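Local atomic coordinates of Lin2111 protein (Listeria innocua, PDB entry 3EDP), a protein that is of unknown function but, as a GntR-family protein with a UTRA domain, probably binds DNA and regulates transcription. Residues 111-114 with 115-118; 143-147 with 148-152; 151-155 with 156-160; 208-211 with 212-216. One frame throughout, in Å; residues are numbered along the deposited sequence.

Contact 1 (111-114 with 115-118); sequences KFYA and EIFG
F112 and I116 sit four residues apart on the short helix 110-117, an i to i+4 pair in which an aliphatic branch lies over an aromatic ring. The F112 ring reaches this position because its CG is anti to the backbone N (chi1 180°), which swings the ring beside its own carbonyl and along the helix toward I116. The outer methyl of I116, CD1, is 3.9 Å from the ring centroid and offset toward the rim, with F112 CE2 its closest ring atom at 3.6 Å. This is a CH-pi contact on one ring face.

The backbone carries the helical pattern at uneven strength. F117 N gives Y113 O a nearly straight bond of 2.9 Å (N-H...O 171°), E115 N bonds K111 O at 3.1 Å, and the bond from I116 N to F112 O is weak at 3.4 Å. G118 is the first residue to leave helical phi/psi, with positive phi.

Y113, I116 and F117 turn toward the sheet, where Y113 and F117 touch I144, and I116 and F117 touch I219. E115, bent at chi2 (-88°), folds back along the helix and brings OE1 to 3.1 Å from F112 O, a close approach of two acceptors with no hydrogen bond between them.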
loop_
_atom_site.group_PDB
_atom_site.type_symbol
_atom_site.label_atom_id
_atom_site.label_comp_id
_atom_site.label_asym_id
_atom_site.label_seq_id
_atom_site.Cartn_x
_atom_site.Cartn_y
_atom_site.Cartn_z
ATOM N N LYS A 111 6.266 -14.575 -19.828
ATOM C CA LYS A 111 5.699 -15.624 -18.978
ATOM C C LYS A 111 5.453 -15.206 -17.533
ATOM O O LYS A 111 4.383 -15.455 -16.983
ATOM C CB LYS A 111 6.586 -16.873 -18.998
ATOM C CG LYS A 111 6.076 -17.978 -19.908
ATOM C CD LYS A 111 5.987 -17.514 -21.352
ATOM C CE LYS A 111 4.828 -18.187 -22.063
ATOM N NZ LYS A 111 3.538 -17.819 -21.417
ATOM N N PHE A 112 6.453 -14.583 -16.919
ATOM C CA PHE A 112 6.394 -14.259 -15.501
ATOM C C PHE A 112 5.257 -13.300 -15.152
ATOM O O PHE A 112 4.503 -13.548 -14.215
ATOM C CB PHE A 112 7.734 -13.702 -15.018
ATOM C CG PHE A 112 7.743 -13.336 -13.565
ATOM C CD1 PHE A 112 7.725 -14.321 -12.591
ATOM C CD2 PHE A 112 7.760 -12.010 -13.171
ATOM C CE1 PHE A 112 7.726 -13.988 -11.248
ATOM C CE2 PHE A 112 7.764 -11.671 -11.830
ATOM C CZ PHE A 112 7.747 -12.662 -10.867
ATOM N N TYR A 113 5.131 -12.211 -15.905
ATOM C CA TYR A 113 4.074 -11.234 -15.651
ATOM C C TYR A 113 2.709 -11.711 -16.138
ATOM O O TYR A 113 1.694 -11.433 -15.504
ATOM C CB TYR A 113 4.407 -9.876 -16.277
ATOM C CG TYR A 113 5.569 -9.178 -15.614
ATOM C CD1 TYR A 113 5.642 -9.064 -14.233
ATOM C CD2 TYR A 113 6.585 -8.619 -16.369
ATOM C CE1 TYR A 113 6.707 -8.427 -13.626
ATOM C CE2 TYR A 113 7.652 -7.981 -15.771
ATOM C CZ TYR A 113 7.710 -7.887 -14.398
ATOM O OH TYR A 113 8.775 -7.244 -13.807
ATOM N N ALA A 114 2.686 -12.415 -17.268
ATOM C CA ALA A 114 1.442 -12.959 -17.803
ATOM C C ALA A 114 0.767 -13.852 -16.769
ATOM O O ALA A 114 -0.453 -13.843 -16.627
ATOM C CB ALA A 114 1.705 -13.741 -19.079
ATOM N N GLU A 115 1.576 -14.618 -16.047
ATOM C CA GLU A 115 1.067 -15.525 -15.030
ATOM C C GLU A 115 0.519 -14.768 -13.818
ATOM O O GLU A 115 -0.506 -15.150 -13.250
ATOM C CB GLU A 115 2.156 -16.521 -14.616
ATOM C CG GLU A 115 1.913 -17.206 -13.284
ATOM C CD GLU A 115 2.477 -16.416 -12.115
ATOM O OE1 GLU A 115 3.552 -15.795 -12.282
ATOM O OE2 GLU A 115 1.850 -16.421 -11.032
ATOM N N ILE A 116 1.200 -13.692 -13.428
ATOM C CA ILE A 116 0.737 -12.861 -12.321
ATOM C C ILE A 116 -0.559 -12.119 -12.645
ATOM O O ILE A 116 -1.485 -12.095 -11.837
ATOM C CB ILE A 116 1.803 -11.840 -11.897
ATOM C CG1 ILE A 116 2.985 -12.555 -11.242
ATOM C CG2 ILE A 116 1.199 -10.815 -10.942
ATOM C CD1 ILE A 116 4.210 -11.681 -11.056
ATOM N N PHE A 117 -0.623 -11.508 -13.823
ATOM C CA PHE A 117 -1.807 -10.754 -14.224
ATOM C C PHE A 117 -2.895 -11.671 -14.750
ATOM O O PHE A 117 -4.038 -11.253 -14.928
ATOM C CB PHE A 117 -1.454 -9.713 -15.296
ATOM C CG PHE A 117 -0.711 -8.521 -14.761
ATOM C CD1 PHE A 117 -1.358 -7.584 -13.968
ATOM C CD2 PHE A 117 0.631 -8.337 -15.048
ATOM C CE1 PHE A 117 -0.679 -6.482 -13.476
ATOM C CE2 PHE A 117 1.317 -7.242 -14.555
ATOM C CZ PHE A 117 0.664 -6.314 -13.767
ATOM N N GLY A 118 -2.536 -12.923 -15.004
ATOM C CA GLY A 118 -3.441 -13.842 -15.667
ATOM C C GLY A 118 -3.795 -13.322 -17.046
ATOM O O GLY A 118 -4.967 -13.279 -17.415
#

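Contact 2 (143-147 with 148-152); sequences LILPL and GLYPD
L149 and Y150 both direct their backbone N-H at the carbonyl of P146, on strand 137-146. P146 O thus accepts two bonds that arrive differently. L149 N, at 3.0 Å, stands well above the carbonyl plane, whereas Y150 N, at 3.2 Å, lies in that plane but with a more bent N-H...O angle of 135°. The hydrogen of Y150 N is shared, since a weak bond also runs to L147 O at 3.1 Å. P151 N approaches L147 O as well, but proline has no hydrogen to give. Outside the turn, backbone bonds tie L147 to L124 and L149 to K171.

The phenol of Y150 is satisfied at its far end by a hydrogen bond from OH to V167 O. Its ring has two kinds of neighbour here. At the edge, in plane, P146 O is 3.4 Å from Y150 CD2; over one face lies L145, whose side chain crosses the tyrosine at about a right angle. L145 CD1 stands 4.3 Å above the plane, over the ring centre, and CD2 touches Y150 CZ at 3.8 Å. The L145 side chain therefore packs under the tyrosine it precedes by five residues. The side chains of P146 and L149 meet through carbon, CG to CD2 at 3.6 Å.

L147 and G148 have phi/psi near those of a type I turn, closed by L149 N to P146 O. The bond from Y150 N to P146 O closes a wider, alpha-turn-like loop round it, and the weak one to L147 O marks a secondary, overlapping turn. These overlapping turns carry the chain off strand 137-146 of the UTRA sheet into the loop leading to helix 163-167.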
loop_
_atom_site.group_PDB
_atom_site.type_symbol
_atom_site.label_atom_id
_atom_site.label_comp_id
_atom_site.label_asym_id
_atom_site.label_seq_id
_atom_site.Cartn_x
_atom_site.Cartn_y
_atom_site.Cartn_z
ATOM N N LEU A 143 7.640 -0.274 -11.859
ATOM C CA LEU A 143 6.192 -0.423 -11.977
ATOM C C LEU A 143 5.831 -1.105 -13.290
ATOM O O LEU A 143 6.400 -0.800 -14.349
ATOM C CB LEU A 143 5.526 0.947 -11.989
ATOM C CG LEU A 143 5.081 1.645 -10.713
ATOM C CD1 LEU A 143 6.278 2.047 -9.870
ATOM C CD2 LEU A 143 4.238 2.856 -11.091
ATOM N N ILE A 144 4.871 -2.014 -13.217
ATOM C CA ILE A 144 4.354 -2.693 -14.391
ATOM C C ILE A 144 2.839 -2.482 -14.457
ATOM O O ILE A 144 2.119 -2.837 -13.526
ATOM C CB ILE A 144 4.667 -4.198 -14.345
ATOM C CG1 ILE A 144 6.167 -4.431 -14.137
ATOM C CG2 ILE A 144 4.180 -4.883 -15.622
ATOM C CD1 ILE A 144 7.037 -4.052 -15.326
ATOM N N LEU A 145 2.370 -1.886 -15.549
ATOM C CA LEU A 145 0.947 -1.605 -15.760
ATOM C C LEU A 145 0.518 -2.132 -17.125
ATOM O O LEU A 145 0.981 -1.641 -18.142
ATOM C CB LEU A 145 0.695 -0.097 -15.744
ATOM C CG LEU A 145 1.125 0.746 -14.541
ATOM C CD1 LEU A 145 0.852 2.229 -14.805
ATOM C CD2 LEU A 145 0.400 0.301 -13.305
ATOM N N PRO A 146 -0.374 -3.132 -17.156
ATOM C CA PRO A 146 -0.835 -3.653 -18.451
ATOM C C PRO A 146 -1.571 -2.591 -19.267
ATOM O O PRO A 146 -2.412 -1.858 -18.741
ATOM C CB PRO A 146 -1.794 -4.783 -18.056
ATOM C CG PRO A 146 -1.393 -5.152 -16.656
ATOM C CD PRO A 146 -0.960 -3.866 -16.025
ATOM N N LEU A 147 -1.229 -2.515 -20.549
ATOM C CA LEU A 147 -1.823 -1.571 -21.480
ATOM C C LEU A 147 -3.337 -1.635 -21.480
ATOM O O LEU A 147 -4.001 -0.604 -21.433
ATOM C CB LEU A 147 -1.314 -1.843 -22.895
ATOM C CG LEU A 147 -0.132 -1.004 -23.358
ATOM C CD1 LEU A 147 -0.595 0.412 -23.640
ATOM C CD2 LEU A 147 0.988 -1.033 -22.324
ATOM N N GLY A 148 -3.872 -2.851 -21.545
ATOM C CA GLY A 148 -5.311 -3.068 -21.582
ATOM C C GLY A 148 -6.057 -2.606 -20.341
ATOM O O GLY A 148 -7.281 -2.527 -20.342
ATOM N N LEU A 149 -5.321 -2.309 -19.276
ATOM C CA LEU A 149 -5.921 -1.863 -18.027
ATOM C C LEU A 149 -5.751 -0.351 -17.858
ATOM O O LEU A 149 -6.447 0.275 -17.061
ATOM C CB LEU A 149 -5.281 -2.599 -16.844
ATOM C CG LEU A 149 -5.915 -3.905 -16.348
ATOM C CD1 LEU A 149 -6.726 -4.610 -17.425
ATOM C CD2 LEU A 149 -4.868 -4.831 -15.753
ATOM N N TYR A 150 -4.802 0.223 -18.595
ATOM C CA TYR A 150 -4.593 1.673 -18.605
ATOM C C TYR A 150 -4.617 2.228 -20.043
ATOM O O TYR A 150 -3.746 3.013 -20.428
ATOM C CB TYR A 150 -3.283 2.034 -17.882
ATOM C CG TYR A 150 -3.275 1.575 -16.435
ATOM C CD1 TYR A 150 -3.500 2.471 -15.397
ATOM C CD2 TYR A 150 -3.081 0.236 -16.114
ATOM C CE1 TYR A 150 -3.510 2.051 -14.079
ATOM C CE2 TYR A 150 -3.100 -0.193 -14.796
ATOM C CZ TYR A 150 -3.312 0.720 -13.784
ATOM O OH TYR A 150 -3.337 0.301 -12.473
ATOM N N PRO A 151 -5.637 1.832 -20.828
ATOM C CA PRO A 151 -5.721 2.101 -22.273
ATOM C C PRO A 151 -5.706 3.581 -22.651
ATOM O O PRO A 151 -5.174 3.928 -23.700
ATOM C CB PRO A 151 -7.084 1.497 -22.652
ATOM C CG PRO A 151 -7.864 1.555 -21.385
ATOM C CD PRO A 151 -6.851 1.144 -20.358
ATOM N N ASP A 152 -6.277 4.439 -21.813
ATOM C CA ASP A 152 -6.514 5.825 -22.208
ATOM C C ASP A 152 -5.439 6.813 -21.756
ATOM O O ASP A 152 -5.493 7.996 -22.097
ATOM C CB ASP A 152 -7.895 6.279 -21.723
ATOM C CG ASP A 152 -9.022 5.455 -22.322
ATOM O OD1 ASP A 152 -8.985 5.198 -23.547
ATOM O OD2 ASP A 152 -9.941 5.062 -21.571
#

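Contact 3 (151-155 with 156-160); sequences PDLQA and KDFQI
L153 meets F158 with its side chain at about a right angle to that of the phenylalanine. L153 CD2 lies over one ring face, 3.8 Å from the centroid and 17° off the normal, while L153 CB presses on F158 CE2 at 3.4 Å. CG of F158 is anti to its carbonyl carbon (chi1 -69°), which brings the ring back under the preceding turn.

Q154 follows, and its backbone is gripped at both ends by D157. Q154 N donates to D157 OD2 at 2.8 Å, and the oxygen accepts on its anti lone pair; Q154 O receives D157 N at 2.9 Å from above the carbonyl plane. These two bonds, one to the carboxylate and one from the backbone of the same residue, close a ring that holds the start of the 3-10 turn. The Q154 side chain runs alongside K156, and its OE1 is hydrogen-bonded to K28 NZ.

A155 O accepts F158 N at 3.1 Å, extending the short 3-10 turn, and lies in plane at the edge of the F158 ring. F158 then forms the centre of an inverse gamma turn.

The turn fits between helix 79-86, where A155 meets N81, K156 meets E84 and F158 meets M85, and the sheet, where the F158 ring meets Y126 on strand 124-134 and F104 on strand 99-108.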
loop_
_atom_site.group_PDB
_atom_site.type_symbol
_atom_site.label_atom_id
_atom_site.label_comp_id
_atom_site.label_asym_id
_atom_site.label_seq_id
_atom_site.Cartn_x
_atom_site.Cartn_y
_atom_site.Cartn_z
ATOM N N PRO A 151 -5.637 1.832 -20.828
ATOM C CA PRO A 151 -5.721 2.101 -22.273
ATOM C C PRO A 151 -5.706 3.581 -22.651
ATOM O O PRO A 151 -5.174 3.928 -23.700
ATOM C CB PRO A 151 -7.084 1.497 -22.652
ATOM C CG PRO A 151 -7.864 1.555 -21.385
ATOM C CD PRO A 151 -6.851 1.144 -20.358
ATOM N N ASP A 152 -6.277 4.439 -21.813
ATOM C CA ASP A 152 -6.514 5.825 -22.208
ATOM C C ASP A 152 -5.439 6.813 -21.756
ATOM O O ASP A 152 -5.493 7.996 -22.097
ATOM C CB ASP A 152 -7.895 6.279 -21.723
ATOM C CG ASP A 152 -9.022 5.455 -22.322
ATOM O OD1 ASP A 152 -8.985 5.198 -23.547
ATOM O OD2 ASP A 152 -9.941 5.062 -21.571
ATOM N N LEU A 153 -4.463 6.332 -20.997
ATOM C CA LEU A 153 -3.409 7.202 -20.495
ATOM C C LEU A 153 -2.410 7.585 -21.586
ATOM O O LEU A 153 -1.878 6.721 -22.276
ATOM C CB LEU A 153 -2.663 6.522 -19.343
ATOM C CG LEU A 153 -3.299 6.565 -17.952
ATOM C CD1 LEU A 153 -4.631 5.842 -17.944
ATOM C CD2 LEU A 153 -2.351 5.957 -16.927
ATOM N N GLN A 154 -2.161 8.880 -21.740
ATOM C CA GLN A 154 -1.035 9.343 -22.547
ATOM C C GLN A 154 0.192 9.457 -21.645
ATOM O O GLN A 154 0.079 9.303 -20.426
ATOM C CB GLN A 154 -1.352 10.686 -23.200
ATOM C CG GLN A 154 -2.601 10.642 -24.064
ATOM C CD GLN A 154 -3.028 12.011 -24.549
ATOM O OE1 GLN A 154 -2.213 12.930 -24.657
ATOM N NE2 GLN A 154 -4.316 12.155 -24.846
ATOM N N ALA A 155 1.355 9.723 -22.239
ATOM C CA ALA A 155 2.610 9.807 -21.495
ATOM C C ALA A 155 2.523 10.731 -20.275
ATOM O O ALA A 155 2.950 10.365 -19.180
ATOM C CB ALA A 155 3.748 10.242 -22.412
ATOM N N LYS A 156 1.966 11.921 -20.476
ATOM C CA LYS A 156 1.873 12.924 -19.421
ATOM C C LYS A 156 0.924 12.531 -18.282
ATOM O O LYS A 156 0.903 13.180 -17.237
ATOM C CB LYS A 156 1.441 14.266 -20.011
ATOM C CG LYS A 156 0.207 14.185 -20.884
ATOM C CD LYS A 156 0.038 15.461 -21.706
ATOM C CE LYS A 156 -1.076 15.329 -22.733
ATOM N NZ LYS A 156 -2.396 15.081 -22.093
ATOM N N ASP A 157 0.131 11.484 -18.490
ATOM C CA ASP A 157 -0.798 11.028 -17.467
ATOM C C ASP A 157 -0.129 10.104 -16.459
ATOM O O ASP A 157 -0.676 9.851 -15.392
ATOM C CB ASP A 157 -1.991 10.326 -18.115
ATOM C CG ASP A 157 -2.822 11.268 -18.965
ATOM O OD1 ASP A 157 -3.146 12.367 -18.464
ATOM O OD2 ASP A 157 -3.116 10.920 -20.131
ATOM N N PHE A 158 1.051 9.599 -16.800
ATOM C CA PHE A 158 1.747 8.683 -15.905
ATOM C C PHE A 158 2.512 9.446 -14.829
ATOM O O PHE A 158 3.738 9.328 -14.699
ATOM C CB PHE A 158 2.661 7.733 -16.691
ATOM C CG PHE A 158 1.911 6.743 -17.532
ATOM C CD1 PHE A 158 1.652 5.465 -17.060
ATOM C CD2 PHE A 158 1.438 7.097 -18.786
ATOM C CE1 PHE A 158 0.945 4.558 -17.834
ATOM C CE2 PHE A 158 0.739 6.194 -19.561
ATOM C CZ PHE A 158 0.488 4.926 -19.085
ATOM N N GLN A 159 1.776 10.248 -14.065
ATOM C CA GLN A 159 2.369 10.991 -12.960
ATOM C C GLN A 159 2.783 10.014 -11.874
ATOM O O GLN A 159 2.000 9.144 -11.487
ATOM C CB GLN A 159 1.384 12.030 -12.418
ATOM C CG GLN A 159 0.847 12.960 -13.504
ATOM C CD GLN A 159 0.004 14.101 -12.945
ATOM O OE1 GLN A 159 -0.590 13.987 -11.869
ATOM N NE2 GLN A 159 -0.049 15.206 -13.676
ATOM N N ILE A 160 4.017 10.134 -11.397
ATOM C CA ILE A 160 4.510 9.200 -10.386
ATOM C C ILE A 160 4.739 9.833 -9.017
ATOM O O ILE A 160 5.455 9.277 -8.193
ATOM C CB ILE A 160 5.795 8.475 -10.837
ATOM C CG1 ILE A 160 6.923 9.484 -11.067
ATOM C CG2 ILE A 160 5.521 7.626 -12.072
ATOM C CD1 ILE A 160 8.280 8.840 -11.294
#

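Contact 4 (208-211 with 212-216); sequences VFYA and ENDMP
A211 and M215, the latter modelled as selenomethionine, close the beta hairpin of strands 201-211 and 215-225. They form an antiparallel hydrogen-bonded pair, but its two bonds are unequal: A211 N to M215 O is 2.7 Å, whereas M215 N to A211 O is weak at 3.5 Å. The opening lies on the side of the three-residue loop E212-D214, in which N213 and D214 both have positive phi.

Next to it, Y210 and P216 make a non-hydrogen-bonded pair with CA atoms only 4.2 Å apart. Two CA-H...O contacts support this register, Y210 CA with M215 O (3.3 Å) and P216 CA with F209 O (3.4 Å).

Apolar packing divides between the two faces. On that of Y210 and P216, the side chains cross obliquely and V208 lies alongside the proline; on that of A211 and M215, the alanine methyl meets the selenium loosely.

The remaining contact is polar against aromatic. D214 extends beside Y210, pointing the same way, with its CG anti to the backbone N (chi1 -166°) and its carboxylate 18° from the ring plane. D214 OD1 comes to 3.6 Å from Y210 CE1, the same ring carbon that touches P216 CG at 3.6 Å.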
loop_
_atom_site.group_PDB
_atom_site.type_symbol
_atom_site.label_atom_id
_atom_site.label_comp_id
_atom_site.label_asym_id
_atom_site.label_seq_id
_atom_site.Cartn_x
_atom_site.Cartn_y
_atom_site.Cartn_z
ATOM N N VAL A 208 1.478 -6.106 -5.203
ATOM C CA VAL A 208 0.521 -6.395 -6.256
ATOM C C VAL A 208 -0.779 -5.658 -5.929
ATOM O O VAL A 208 -1.347 -5.847 -4.863
ATOM C CB VAL A 208 0.252 -7.899 -6.383
ATOM C CG1 VAL A 208 -0.794 -8.156 -7.469
ATOM C CG2 VAL A 208 1.551 -8.641 -6.691
ATOM N N PHE A 209 -1.221 -4.784 -6.824
ATOM C CA PHE A 209 -2.436 -4.015 -6.590
ATOM C C PHE A 209 -3.593 -4.725 -7.288
ATOM O O PHE A 209 -3.484 -5.103 -8.463
ATOM C CB PHE A 209 -2.300 -2.592 -7.128
ATOM C CG PHE A 209 -1.216 -1.769 -6.465
ATOM C CD1 PHE A 209 -1.517 -0.918 -5.414
ATOM C CD2 PHE A 209 0.092 -1.824 -6.916
ATOM C CE1 PHE A 209 -0.531 -0.140 -4.814
ATOM C CE2 PHE A 209 1.088 -1.053 -6.320
ATOM C CZ PHE A 209 0.775 -0.211 -5.267
ATOM N N TYR A 210 -4.690 -4.914 -6.563
ATOM C CA TYR A 210 -5.855 -5.613 -7.097
ATOM C C TYR A 210 -7.061 -4.702 -7.211
ATOM O O TYR A 210 -7.296 -3.861 -6.342
ATOM C CB TYR A 210 -6.242 -6.777 -6.176
ATOM C CG TYR A 210 -5.272 -7.934 -6.180
ATOM C CD1 TYR A 210 -5.468 -9.018 -7.025
ATOM C CD2 TYR A 210 -4.167 -7.951 -5.333
ATOM C CE1 TYR A 210 -4.599 -10.083 -7.036
ATOM C CE2 TYR A 210 -3.287 -9.026 -5.333
ATOM C CZ TYR A 210 -3.510 -10.084 -6.193
ATOM O OH TYR A 210 -2.656 -11.157 -6.216
ATOM N N ALA A 211 -7.819 -4.883 -8.288
ATOM C CA ALA A 211 -9.204 -4.439 -8.348
ATOM C C ALA A 211 -10.057 -5.513 -7.665
ATOM O O ALA A 211 -9.571 -6.610 -7.394
ATOM C CB ALA A 211 -9.653 -4.252 -9.803
ATOM N N GLU A 212 -11.323 -5.200 -7.396
ATOM C CA GLU A 212 -12.244 -6.172 -6.808
ATOM C C GLU A 212 -12.262 -7.490 -7.578
ATOM O O GLU A 212 -11.959 -7.530 -8.773
ATOM C CB GLU A 212 -13.665 -5.600 -6.726
ATOM C CG GLU A 212 -14.022 -5.039 -5.360
ATOM C CD GLU A 212 -15.472 -4.617 -5.262
ATOM O OE1 GLU A 212 -15.806 -3.531 -5.783
ATOM O OE2 GLU A 212 -16.274 -5.358 -4.650
ATOM N N ASN A 213 -12.617 -8.566 -6.880
ATOM C CA ASN A 213 -12.762 -9.894 -7.490
ATOM C C ASN A 213 -11.444 -10.498 -7.965
ATOM O O ASN A 213 -11.387 -11.160 -9.002
ATOM C CB ASN A 213 -13.785 -9.875 -8.633
ATOM C CG ASN A 213 -14.302 -11.269 -8.981
ATOM O OD1 ASN A 213 -14.379 -12.153 -8.123
ATOM N ND2 ASN A 213 -14.667 -11.465 -10.244
ATOM N N ASP A 214 -10.386 -10.248 -7.205
ATOM C CA ASP A 214 -9.123 -10.944 -7.387
ATOM C C ASP A 214 -8.467 -10.633 -8.733
ATOM O O ASP A 214 -7.841 -11.501 -9.335
ATOM C CB ASP A 214 -9.333 -12.454 -7.243
ATOM C CG ASP A 214 -8.029 -13.208 -7.081
ATOM O OD1 ASP A 214 -7.080 -12.622 -6.519
ATOM O OD2 ASP A 214 -7.951 -14.376 -7.518
HETATM N N MSE A 215 -8.607 -9.396 -9.192
HETATM C CA MSE A 215 -8.016 -8.991 -10.466
HETATM C C MSE A 215 -6.825 -8.050 -10.278
HETATM O O MSE A 215 -7.002 -6.879 -9.938
HETATM C CB MSE A 215 -9.055 -8.312 -11.355
HETATM C CG MSE A 215 -8.475 -7.831 -12.685
HETATM SE SE MSE A 215 -9.601 -6.485 -13.513
HETATM C CE MSE A 215 -10.683 -7.676 -14.616
ATOM N N PRO A 216 -5.608 -8.560 -10.512
ATOM C CA PRO A 216 -4.393 -7.741 -10.403
ATOM C C PRO A 216 -4.402 -6.688 -11.500
ATOM O O PRO A 216 -4.688 -7.011 -12.649
ATOM C CB PRO A 216 -3.261 -8.745 -10.655
ATOM C CG PRO A 216 -3.895 -10.109 -10.571
ATOM C CD PRO A 216 -5.313 -9.915 -11.005
#

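How the contacts relate
All four contacts lie in the UTRA part of the chain and follow one another in the order 1, 2, 3, 4. Contacts 2 and 3 are consecutive, sharing P151 and D152, with centres about 9 Å apart and L145 CD1 touching F158 CE1 at 3.8 Å. Contacts 2 and 4 lie on neighbouring strands, 137-146 and 215-225, of the six-stranded antiparallel sheet, and L149 CD2 touches P216 O at 3.8 Å. Helix 110-117 packs against both: F117 CE1 meets P146 CG at 3.5 Å, and I116 O meets P216 CG at 3.4 Å. Contact 3 touches neither contact 1 nor contact 4 (centres about 22 and 20 Å away). All are local pieces of one fold, helix 110-117 against the sheet and the turns at its strand ends.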